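Local coordinates for VP4 protein (PDB 3P06), which probably acts as the serine protease that cuts the birnavirus polyprotein into its final products, trapped here as an intramolecular acyl-enzyme with its own C-terminus, at residues 12-16 / 140-145; 132-138 / 153-157; 66-70 / 101-105; 28-32 / 106-111. All blocks are in the same frame, centred on the assembly; numbering follows the deposited sequence.

Contact 1: residues 12-16 / 140-145; sequences LPVLM and QKQLLV. With SO4 (sulfate ion), chain B.
P13 and L15 meet K141 and V145 where strand 12-16 crosses helix 140-145 almost perpendicularly, the two short axes 84° apart and 8.5 Å from each other at closest approach. Both strand residues point toward the helix. P13 lays the CB-CG side of its ring against the lysine stem, CG lying 3.7 Å from K141 CB, and its CB also meets V145 CB at 3.9 Å. Two residues further along the strand, L15 is spread over the helix surface: its CD1 reaches Q140 CB, its CG the K141 CG, and its CD2 packs 3.8 Å from L144 CD1. K141 and S102 are the predicted general base and nucleophile of a Ser-Lys dyad, the catalytic pair of the peptidase S50 family, so this packing borders the active site. With CG anti to its carbonyl carbon (chi1 -66°) and the chain extended beyond, K141 runs past the proline, and its NZ donates a hydrogen bond to sulfate O4 at 2.6 Å. T124 OG1 is a further partner of NZ. Water 1 accepts from K141 NZ at 3.1 Å; a bridge through it to P13 O is doubtful.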
loop_
_atom_site.group_PDB
_atom_site.type_symbol
_atom_site.label_atom_id
_atom_site.label_comp_id
_atom_site.label_asym_id
_atom_site.label_seq_id
_atom_site.Cartn_x
_atom_site.Cartn_y
_atom_site.Cartn_z
ATOM N N LEU A 12 -1.560 -0.964 2.528
ATOM C CA LEU A 12 -1.248 0.424 2.878
ATOM C C LEU A 12 -2.571 1.207 2.942
ATOM O O LEU A 12 -3.439 1.048 2.091
ATOM C CB LEU A 12 -0.256 1.074 1.857
ATOM C CG LEU A 12 -0.785 1.149 0.419
ATOM C CD1 LEU A 12 -0.952 2.622 0.033
ATOM C CD2 LEU A 12 0.171 0.457 -0.634
ATOM N N PRO A 13 -2.704 2.068 3.941
ATOM C CA PRO A 13 -3.912 2.892 4.064
ATOM C C PRO A 13 -3.910 4.094 3.111
ATOM O O PRO A 13 -2.853 4.632 2.801
ATOM C CB PRO A 13 -3.876 3.352 5.551
ATOM C CG PRO A 13 -2.433 3.487 5.846
ATOM C CD PRO A 13 -1.756 2.311 5.055
ATOM N N VAL A 14 -5.086 4.471 2.617
ATOM C CA VAL A 14 -5.242 5.695 1.840
ATOM C C VAL A 14 -6.405 6.493 2.378
ATOM O O VAL A 14 -7.310 5.949 2.996
ATOM C CB VAL A 14 -5.470 5.433 0.295
ATOM C CG1 VAL A 14 -4.287 4.715 -0.250
ATOM C CG2 VAL A 14 -6.847 4.624 0.043
ATOM N N LEU A 15 -6.377 7.790 2.127
ATOM C CA LEU A 15 -7.460 8.693 2.497
ATOM C C LEU A 15 -8.077 9.321 1.256
ATOM O O LEU A 15 -7.359 9.556 0.300
ATOM C CB LEU A 15 -6.922 9.806 3.396
ATOM C CG LEU A 15 -6.255 9.341 4.700
ATOM C CD1 LEU A 15 -5.790 10.631 5.420
ATOM C CD2 LEU A 15 -7.202 8.568 5.584
HETATM N N MSE A 16 -9.391 9.580 1.274
HETATM C CA MSE A 16 -10.148 10.089 0.136
HETATM C C MSE A 16 -10.998 11.224 0.594
HETATM O O MSE A 16 -11.646 11.132 1.651
HETATM C CB MSE A 16 -11.045 9.026 -0.508
HETATM C CG MSE A 16 -10.209 8.014 -1.291
HETATM SE SE MSE A 16 -10.956 6.207 -1.584
HETATM C CE MSE A 16 -11.095 5.668 0.314
ATOM N N GLN A 140 -4.381 10.215 11.307
ATOM C CA GLN A 140 -5.581 10.143 10.467
ATOM C C GLN A 140 -5.794 8.757 9.813
ATOM O O GLN A 140 -6.953 8.329 9.687
ATOM C CB GLN A 140 -5.573 11.209 9.380
ATOM C CG GLN A 140 -5.521 12.601 9.905
ATOM C CD GLN A 140 -6.897 13.186 10.059
ATOM O OE1 GLN A 140 -7.862 12.491 10.439
ATOM N NE2 GLN A 140 -7.009 14.497 9.776
ATOM N N LYS A 141 -4.699 8.073 9.436
ATOM C CA LYS A 141 -4.800 6.707 8.852
ATOM C C LYS A 141 -5.161 5.693 9.927
ATOM O O LYS A 141 -5.899 4.730 9.674
ATOM C CB LYS A 141 -3.572 6.324 8.004
ATOM C CG LYS A 141 -3.518 7.231 6.755
ATOM C CD LYS A 141 -2.133 7.385 6.168
ATOM C CE LYS A 141 -2.296 7.920 4.728
ATOM N NZ LYS A 141 -0.883 7.901 4.326
ATOM N N GLN A 142 -4.671 5.928 11.139
ATOM C CA GLN A 142 -5.100 5.141 12.283
ATOM C C GLN A 142 -6.603 5.309 12.472
ATOM O O GLN A 142 -7.337 4.314 12.591
ATOM C CB GLN A 142 -4.347 5.524 13.610
ATOM C CG GLN A 142 -2.887 4.999 13.684
ATOM C CD GLN A 142 -2.794 3.497 14.015
ATOM O OE1 GLN A 142 -3.655 2.696 13.617
ATOM N NE2 GLN A 142 -1.736 3.117 14.680
ATOM N N LEU A 143 -7.056 6.563 12.506
ATOM C CA LEU A 143 -8.462 6.850 12.819
ATOM C C LEU A 143 -9.424 6.373 11.785
ATOM O O LEU A 143 -10.530 5.940 12.118
ATOM C CB LEU A 143 -8.706 8.394 12.953
ATOM C CG LEU A 143 -8.227 9.004 14.225
ATOM C CD1 LEU A 143 -8.189 10.549 14.077
ATOM C CD2 LEU A 143 -9.157 8.631 15.322
ATOM N N LEU A 144 -9.062 6.508 10.517
ATOM C CA LEU A 144 -10.020 6.271 9.445
ATOM C C LEU A 144 -9.830 4.943 8.768
ATOM O O LEU A 144 -10.691 4.530 8.004
ATOM C CB LEU A 144 -9.915 7.371 8.369
ATOM C CG LEU A 144 -10.340 8.781 8.907
ATOM C CD1 LEU A 144 -9.909 9.917 7.956
ATOM C CD2 LEU A 144 -11.828 8.842 9.291
ATOM N N VAL A 145 -8.696 4.281 8.980
ATOM C CA VAL A 145 -8.525 3.011 8.305
ATOM C C VAL A 145 -8.177 1.876 9.240
ATOM O O VAL A 145 -8.919 0.865 9.307
ATOM C CB VAL A 145 -7.404 3.080 7.180
ATOM C CG1 VAL A 145 -7.313 1.730 6.456
ATOM C CG2 VAL A 145 -7.707 4.192 6.194
HETATM S S SO4 B . 2.045 9.310 5.658
HETATM O O1 SO4 B . 3.073 8.315 5.482
HETATM O O2 SO4 B . 1.279 8.948 6.851
HETATM O O3 SO4 B . 2.713 10.579 5.851
HETATM O O4 SO4 B . 1.156 9.511 4.541
HETATM O O HOH W 1 -0.383 5.176 3.038
#

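Contact 2: residues 132-138 / 153-157; sequences LSPNLLA and LAANS. With SO4 (sulfate ion), chain B.
N156 ND2 is shared by two carbonyl oxygens of the facing loop, L132 O at 3.1 Å and, through a weak bond, S133 O at 3.2 Å. The first bond is bent, with an N-H...O angle of 142°: L132 O lies near the amide plane of N156, yet the nitrogen stands well above the carbonyl plane of L132 and away from its lone pairs. N156 reaches the loop because CG is anti to its backbone N (chi1 -175°), while its CB packs on L132 CB at 4.0 Å. Its backbone, at the centre of an inverse gamma turn, places the carbonyl O 3.2 Å from N135 CB. Water 2 accepts from N156 N and, weakly, from N135 ND2, spanning the two asparagines. The loop between strand 131-132 and helix 138-149 closes here with an Asx motif: N135 OD1 accepts from A138 N at 2.8 Å, in the carbonyl plane and on a lone pair, just where the helix begins after L137 at the N-cap. The same turn binds the sulfate, probably from the crystallisation liquor. L136 N donates to sulfate O3 over 2.9 Å in a nearly straight bond. L137 N donates to sulfate O2 at 3.2 Å. K141 NZ and T124 OG1 are further partners, so backbone amides at a helix start, a threonine hydroxyl and a lysine all bind the anion. At the helix end of the loop, A138 CB rests on A155 CB at 4.0 Å and on the S157 side chain, whose OG is hydrogen-bonded to R159 N, while L153 CD2 approaches the A138 carbonyl.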
loop_
_atom_site.group_PDB
_atom_site.type_symbol
_atom_site.label_atom_id
_atom_site.label_comp_id
_atom_site.label_asym_id
_atom_site.label_seq_id
_atom_site.Cartn_x
_atom_site.Cartn_y
_atom_site.Cartn_z
ATOM N N LEU A 132 12.470 5.627 5.920
ATOM C CA LEU A 132 11.147 6.182 5.814
ATOM C C LEU A 132 11.262 7.655 6.114
ATOM O O LEU A 132 11.903 8.031 7.086
ATOM C CB LEU A 132 10.229 5.517 6.820
ATOM C CG LEU A 132 9.545 4.267 6.289
ATOM C CD1 LEU A 132 10.538 3.124 6.184
ATOM C CD2 LEU A 132 8.350 3.866 7.183
ATOM N N SER A 133 10.636 8.491 5.290
ATOM C CA SER A 133 10.517 9.911 5.598
ATOM C C SER A 133 9.824 10.163 6.924
ATOM O O SER A 133 9.098 9.300 7.402
ATOM C CB SER A 133 9.699 10.591 4.517
ATOM O OG SER A 133 10.452 10.624 3.340
ATOM N N PRO A 134 9.977 11.372 7.501
ATOM C CA PRO A 134 9.056 11.558 8.653
ATOM C C PRO A 134 7.567 11.493 8.231
ATOM O O PRO A 134 7.183 11.799 7.112
ATOM C CB PRO A 134 9.449 12.910 9.233
ATOM C CG PRO A 134 10.476 13.483 8.281
ATOM C CD PRO A 134 11.038 12.391 7.456
ATOM N N ASN A 135 6.733 11.034 9.114
ATOM C CA ASN A 135 5.388 10.788 8.720
ATOM C C ASN A 135 4.494 12.022 8.912
ATOM O O ASN A 135 4.733 12.810 9.819
ATOM C CB ASN A 135 4.903 9.702 9.606
ATOM C CG ASN A 135 3.479 9.484 9.461
ATOM O OD1 ASN A 135 2.660 10.097 10.183
ATOM N ND2 ASN A 135 3.128 8.619 8.489
ATOM N N LEU A 136 3.482 12.198 8.067
ATOM C CA LEU A 136 2.532 13.301 8.255
ATOM C C LEU A 136 1.152 12.821 8.770
ATOM O O LEU A 136 0.586 13.443 9.650
ATOM C CB LEU A 136 2.356 14.099 6.956
ATOM C CG LEU A 136 3.507 15.099 6.671
ATOM C CD1 LEU A 136 3.439 15.616 5.240
ATOM C CD2 LEU A 136 3.483 16.282 7.655
ATOM N N LEU A 137 0.634 11.725 8.196
ATOM C CA LEU A 137 -0.786 11.426 8.319
ATOM C C LEU A 137 -1.059 10.127 9.012
ATOM O O LEU A 137 -2.129 9.582 8.830
ATOM C CB LEU A 137 -1.448 11.399 6.928
ATOM C CG LEU A 137 -1.445 12.770 6.229
ATOM C CD1 LEU A 137 -1.729 12.569 4.749
ATOM C CD2 LEU A 137 -2.515 13.620 6.931
ATOM N N ALA A 138 -0.106 9.599 9.784
ATOM C CA ALA A 138 -0.359 8.291 10.460
ATOM C C ALA A 138 -1.578 8.336 11.405
ATOM O O ALA A 138 -2.357 7.386 11.487
ATOM C CB ALA A 138 0.854 7.833 11.222
ATOM N N LEU A 153 -0.782 -0.653 12.369
ATOM C CA LEU A 153 -0.191 0.149 11.312
ATOM C C LEU A 153 1.262 0.419 11.693
ATOM O O LEU A 153 1.507 0.792 12.831
ATOM C CB LEU A 153 -0.921 1.468 11.256
ATOM C CG LEU A 153 -0.308 2.485 10.258
ATOM C CD1 LEU A 153 -0.405 2.049 8.778
ATOM C CD2 LEU A 153 -0.921 3.887 10.399
ATOM N N ALA A 154 2.191 0.247 10.743
ATOM C CA ALA A 154 3.591 0.604 10.923
ATOM C C ALA A 154 3.831 1.884 10.174
ATOM O O ALA A 154 3.312 2.062 9.058
ATOM C CB ALA A 154 4.519 -0.468 10.392
ATOM N N ALA A 155 4.614 2.785 10.775
ATOM C CA ALA A 155 4.890 4.108 10.135
ATOM C C ALA A 155 6.050 4.703 10.887
ATOM O O ALA A 155 6.361 4.235 11.984
ATOM C CB ALA A 155 3.654 5.118 10.254
ATOM N N ASN A 156 6.648 5.770 10.333
ATOM C CA ASN A 156 7.678 6.489 11.059
ATOM C C ASN A 156 6.991 7.509 11.985
ATOM O O ASN A 156 7.015 8.713 11.742
ATOM C CB ASN A 156 8.626 7.164 10.077
ATOM C CG ASN A 156 9.812 7.841 10.784
ATOM O OD1 ASN A 156 9.863 7.885 12.031
ATOM N ND2 ASN A 156 10.765 8.330 10.001
ATOM N N SER A 157 6.365 7.007 13.032
ATOM C CA SER A 157 5.579 7.810 13.905
ATOM C C SER A 157 5.371 7.065 15.212
ATOM O O SER A 157 5.130 5.860 15.244
ATOM C CB SER A 157 4.212 8.107 13.302
ATOM O OG SER A 157 3.252 8.354 14.322
HETATM S S SO4 B . 2.045 9.310 5.658
HETATM O O1 SO4 B . 3.073 8.315 5.482
HETATM O O2 SO4 B . 1.279 8.948 6.851
HETATM O O3 SO4 B . 2.713 10.579 5.851
HETATM O O4 SO4 B . 1.156 9.511 4.541
HETATM O O HOH W 2 5.801 6.731 7.755
#

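Contact 3: residues 66-70 / 101-105; sequences EAEKL and NSWEA
Among the polar contacts, E66 and E104 bring carboxylate oxygens together, with E66 OE2 2.5 Å from E104 OE1. At that separation one of the acids probably carries a proton; their planes are turned 74° against each other. E104 is largely buried, and its other oxygen, OE2, accepts from N101 ND2 at 2.7 Å in a fairly straight bond of 164°. The acceptor lies in the amide plane of N101, whereas the nitrogen comes from above the carboxylate plane. Outside partners pin both groups further: V127 N donates to E104 OE1, and N63 N to N101 OD1. This anchored type I turn, N101 to E104, holds S102, the predicted nucleophile, whose OG is joined covalently to the carbonyl carbon of A194, the ester of the acyl-enzyme. S102 itself points away from segment 66-70. The apolar contacts gather round W103 and L70. A67 CB sits at the indole edge, close to the ring plane, 3.8 Å from CH2, while L70 CD1 approaches the same CH2 obliquely at 3.7 Å. That methyl also touches E104 CG at 3.7 Å, and E104 CG in turn lies over one face of the indole, offset toward its rim.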
loop_
_atom_site.group_PDB
_atom_site.type_symbol
_atom_site.label_atom_id
_atom_site.label_comp_id
_atom_site.label_asym_id
_atom_site.label_seq_id
_atom_site.Cartn_x
_atom_site.Cartn_y
_atom_site.Cartn_z
ATOM N N GLU A 66 10.987 9.969 -7.439
ATOM C CA GLU A 66 11.208 9.292 -6.168
ATOM C C GLU A 66 10.864 7.784 -6.270
ATOM O O GLU A 66 11.540 6.979 -5.677
ATOM C CB GLU A 66 10.370 9.941 -5.047
ATOM C CG GLU A 66 10.752 9.496 -3.627
ATOM C CD GLU A 66 9.768 10.050 -2.521
ATOM O OE1 GLU A 66 9.313 11.213 -2.629
ATOM O OE2 GLU A 66 9.474 9.303 -1.563
ATOM N N ALA A 67 9.789 7.423 -6.970
ATOM C CA ALA A 67 9.468 6.012 -7.210
ATOM C C ALA A 67 10.654 5.286 -7.927
ATOM O O ALA A 67 10.969 4.128 -7.593
ATOM C CB ALA A 67 8.139 5.860 -8.033
ATOM N N GLU A 68 11.302 5.956 -8.903
ATOM C CA GLU A 68 12.409 5.330 -9.682
ATOM C C GLU A 68 13.684 5.108 -8.838
ATOM O O GLU A 68 14.569 4.357 -9.241
ATOM C CB GLU A 68 12.767 6.141 -10.930
ATOM C CG GLU A 68 11.762 6.008 -12.022
ATOM C CD GLU A 68 11.929 7.099 -13.066
ATOM O OE1 GLU A 68 12.628 8.107 -12.819
ATOM O OE2 GLU A 68 11.296 6.982 -14.125
ATOM N N LYS A 69 13.766 5.743 -7.667
ATOM C CA LYS A 69 14.946 5.562 -6.809
ATOM C C LYS A 69 14.759 4.457 -5.775
ATOM O O LYS A 69 15.660 4.202 -4.996
ATOM C CB LYS A 69 15.302 6.865 -6.145
ATOM C CG LYS A 69 15.941 7.863 -7.136
ATOM C CD LYS A 69 16.398 9.135 -6.438
ATOM C CE LYS A 69 15.323 10.221 -6.514
ATOM N NZ LYS A 69 15.925 11.598 -6.629
ATOM N N LEU A 70 13.579 3.807 -5.768
ATOM C CA LEU A 70 13.296 2.746 -4.805
ATOM C C LEU A 70 14.135 1.479 -5.066
ATOM O O LEU A 70 14.370 1.122 -6.217
ATOM C CB LEU A 70 11.781 2.397 -4.766
ATOM C CG LEU A 70 10.880 3.517 -4.285
ATOM C CD1 LEU A 70 9.354 3.249 -4.598
ATOM C CD2 LEU A 70 11.143 3.740 -2.806
ATOM N N ASN A 101 3.085 9.484 -2.412
ATOM C CA ASN A 101 4.170 8.533 -2.381
ATOM C C ASN A 101 4.194 7.715 -1.090
ATOM O O ASN A 101 5.148 6.974 -0.825
ATOM C CB ASN A 101 5.518 9.262 -2.627
ATOM C CG ASN A 101 5.747 9.551 -4.105
ATOM O OD1 ASN A 101 5.112 10.445 -4.645
ATOM N ND2 ASN A 101 6.638 8.759 -4.796
ATOM N N SER A 102 3.135 7.835 -0.295
ATOM C CA SER A 102 3.045 7.084 0.946
ATOM C C SER A 102 2.833 5.525 0.809
ATOM O O SER A 102 2.791 4.816 1.817
ATOM C CB SER A 102 1.935 7.702 1.772
ATOM O OG SER A 102 0.675 7.297 1.167
ATOM N N TRP A 103 2.723 5.015 -0.423
ATOM C CA TRP A 103 2.628 3.571 -0.767
ATOM C C TRP A 103 4.046 2.959 -0.841
ATOM O O TRP A 103 4.208 1.740 -0.914
ATOM C CB TRP A 103 1.944 3.387 -2.147
ATOM C CG TRP A 103 2.599 4.230 -3.223
ATOM C CD1 TRP A 103 2.241 5.495 -3.621
ATOM C CD2 TRP A 103 3.729 3.865 -4.006
ATOM N NE1 TRP A 103 3.075 5.925 -4.605
ATOM C CE2 TRP A 103 4.020 4.952 -4.843
ATOM C CE3 TRP A 103 4.547 2.702 -4.069
ATOM C CZ2 TRP A 103 5.110 4.932 -5.780
ATOM C CZ3 TRP A 103 5.637 2.673 -4.996
ATOM C CH2 TRP A 103 5.930 3.802 -5.805
ATOM N N GLU A 104 5.079 3.802 -0.816
ATOM C CA GLU A 104 6.452 3.287 -1.086
ATOM C C GLU A 104 7.002 2.356 -0.021
ATOM O O GLU A 104 7.723 1.425 -0.364
ATOM C CB GLU A 104 7.448 4.449 -1.270
ATOM C CG GLU A 104 7.088 5.325 -2.461
ATOM C CD GLU A 104 8.105 6.474 -2.676
ATOM O OE1 GLU A 104 8.710 6.944 -1.663
ATOM O OE2 GLU A 104 8.294 6.908 -3.867
ATOM N N ALA A 105 6.782 2.650 1.264
ATOM C CA ALA A 105 7.240 1.734 2.309
ATOM C C ALA A 105 6.590 0.335 2.138
ATOM O O ALA A 105 7.292 -0.657 2.231
ATOM C CB ALA A 105 6.986 2.286 3.716
#

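Contact 4: residues 28-32 / 106-111; sequences MAVKG and AACAAD
K31 reaches the C-terminal part of helix 106-111 through a chain whose first torsion sets CG beside the backbone N (chi1 -65°), 3.3 Å from A110 O. Bends at chi3 and chi4 then turn NZ back to that same oxygen. NZ donates to A110 O at 3.1 Å, in the carbonyl plane, with a C=O...N angle of 157°. It adds a weak bond to D111 O, 3.4 Å away, and a hydrogen bond to L113 O just beyond the segment. A positive group set among carbonyls at this end of a helix would probably be favoured by the helix dipole. The D111 carboxylate is engaged elsewhere, by the backbone amides of K73 and G74. Deeper in, the contact is made wholly of alanines. A29 CB points toward the helix and is pressed 3.4 Å from A107 CA, tighter than usual van der Waals contact, and 3.9 Å from A107 CB. On the next turn A110 CB meets A29 O at 3.3 Å. Such small residues let the axes approach to 7.6 Å, running in nearly the same direction at 26°. V10 and I76 of the adjoining strands pack against the same helix, so the whole is alpha/beta packing: the helix that follows the nucleophile, lying on the central mixed sheet of this S50 protease.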
loop_
_atom_site.group_PDB
_atom_site.type_symbol
_atom_site.label_atom_id
_atom_site.label_comp_id
_atom_site.label_asym_id
_atom_site.label_seq_id
_atom_site.Cartn_x
_atom_site.Cartn_y
_atom_site.Cartn_z
HETATM N N MSE A 28 -3.066 -2.382 -1.803
HETATM C CA MSE A 28 -2.006 -3.320 -1.468
HETATM C C MSE A 28 -0.923 -3.149 -2.512
HETATM O O MSE A 28 -1.218 -2.980 -3.711
HETATM C CB MSE A 28 -2.550 -4.766 -1.541
HETATM C CG MSE A 28 -1.403 -5.707 -1.189
HETATM SE SE MSE A 28 -1.851 -7.639 -1.138
HETATM C CE MSE A 28 -2.766 -7.520 0.552
ATOM N N ALA A 29 0.326 -3.127 -2.073
ATOM C CA ALA A 29 1.455 -3.208 -3.017
ATOM C C ALA A 29 1.614 -4.750 -3.251
ATOM O O ALA A 29 2.122 -5.457 -2.369
ATOM C CB ALA A 29 2.761 -2.672 -2.358
ATOM N N VAL A 30 1.179 -5.241 -4.409
ATOM C CA VAL A 30 1.103 -6.683 -4.601
ATOM C C VAL A 30 2.351 -7.108 -5.370
ATOM O O VAL A 30 2.824 -6.414 -6.298
ATOM C CB VAL A 30 -0.117 -7.076 -5.459
ATOM C CG1 VAL A 30 -0.210 -8.699 -5.630
ATOM C CG2 VAL A 30 -1.394 -6.464 -4.910
ATOM N N LYS A 31 2.872 -8.274 -5.044
ATOM C CA LYS A 31 4.019 -8.775 -5.785
ATOM C C LYS A 31 3.583 -9.282 -7.145
ATOM O O LYS A 31 2.627 -10.045 -7.236
ATOM C CB LYS A 31 4.673 -9.914 -5.037
ATOM C CG LYS A 31 5.288 -9.467 -3.705
ATOM C CD LYS A 31 5.798 -10.760 -2.997
ATOM C CE LYS A 31 7.042 -11.244 -3.721
ATOM N NZ LYS A 31 8.246 -10.760 -2.941
ATOM N N GLY A 32 4.323 -8.889 -8.187
ATOM C CA GLY A 32 4.014 -9.310 -9.549
ATOM C C GLY A 32 3.342 -8.196 -10.373
ATOM O O GLY A 32 2.979 -7.110 -9.865
ATOM N N ALA A 106 5.284 0.260 1.847
ATOM C CA ALA A 106 4.621 -1.022 1.605
ATOM C C ALA A 106 5.221 -1.780 0.363
ATOM O O ALA A 106 5.451 -2.995 0.397
ATOM C CB ALA A 106 3.082 -0.810 1.396
ATOM N N ALA A 107 5.437 -1.045 -0.716
ATOM C CA ALA A 107 5.980 -1.602 -1.962
ATOM C C ALA A 107 7.408 -2.124 -1.718
ATOM O O ALA A 107 7.775 -3.191 -2.240
ATOM C CB ALA A 107 6.009 -0.549 -3.034
ATOM N N CYS A 108 8.216 -1.391 -0.952
ATOM C CA CYS A 108 9.565 -1.919 -0.594
ATOM C C CYS A 108 9.467 -3.170 0.284
ATOM O O CYS A 108 10.259 -4.126 0.138
ATOM C CB CYS A 108 10.394 -0.871 0.156
ATOM S SG CYS A 108 10.851 0.505 -0.938
ATOM N N ALA A 109 8.581 -3.124 1.273
ATOM C CA ALA A 109 8.390 -4.273 2.150
ATOM C C ALA A 109 7.806 -5.471 1.374
ATOM O O ALA A 109 8.244 -6.594 1.593
ATOM C CB ALA A 109 7.549 -3.928 3.378
ATOM N N ALA A 110 6.893 -5.245 0.427
ATOM C CA ALA A 110 6.297 -6.320 -0.379
ATOM C C ALA A 110 7.386 -6.914 -1.293
ATOM O O ALA A 110 7.418 -8.161 -1.517
ATOM C CB ALA A 110 5.184 -5.834 -1.226
ATOM N N ASP A 111 8.275 -6.056 -1.805
ATOM C CA ASP A 111 9.352 -6.580 -2.718
ATOM C C ASP A 111 10.322 -7.603 -2.068
ATOM O O ASP A 111 10.789 -8.576 -2.721
ATOM C CB ASP A 111 10.174 -5.468 -3.331
ATOM C CG ASP A 111 11.034 -5.983 -4.506
ATOM O OD1 ASP A 111 10.439 -6.488 -5.506
ATOM O OD2 ASP A 111 12.285 -5.913 -4.419
#

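Along the chain, contact 1 joins the early strand 9-18 to the late helix 138-149, and contacts 3 and 4 both form within the span it encloses, contact 3 falling within that of contact 4. Contacts 1 and 2 interleave along the chain, segment 140-145 lying between 132-138 and 153-157. Contacts 1 and 4 use neighbouring strands of the mixed sheet, 9-18 and 21-31, while contacts 3 and 4 share helix 104-111, their centres about 11 Å apart. Contacts 1 and 2 have centres about 12 Å apart and share the sulfate. The predicted dyad spans two of them: K141 NZ of contact 1 lies 3.6 Å from S102 OG of contact 3, so elements far apart in sequence converge on the active site.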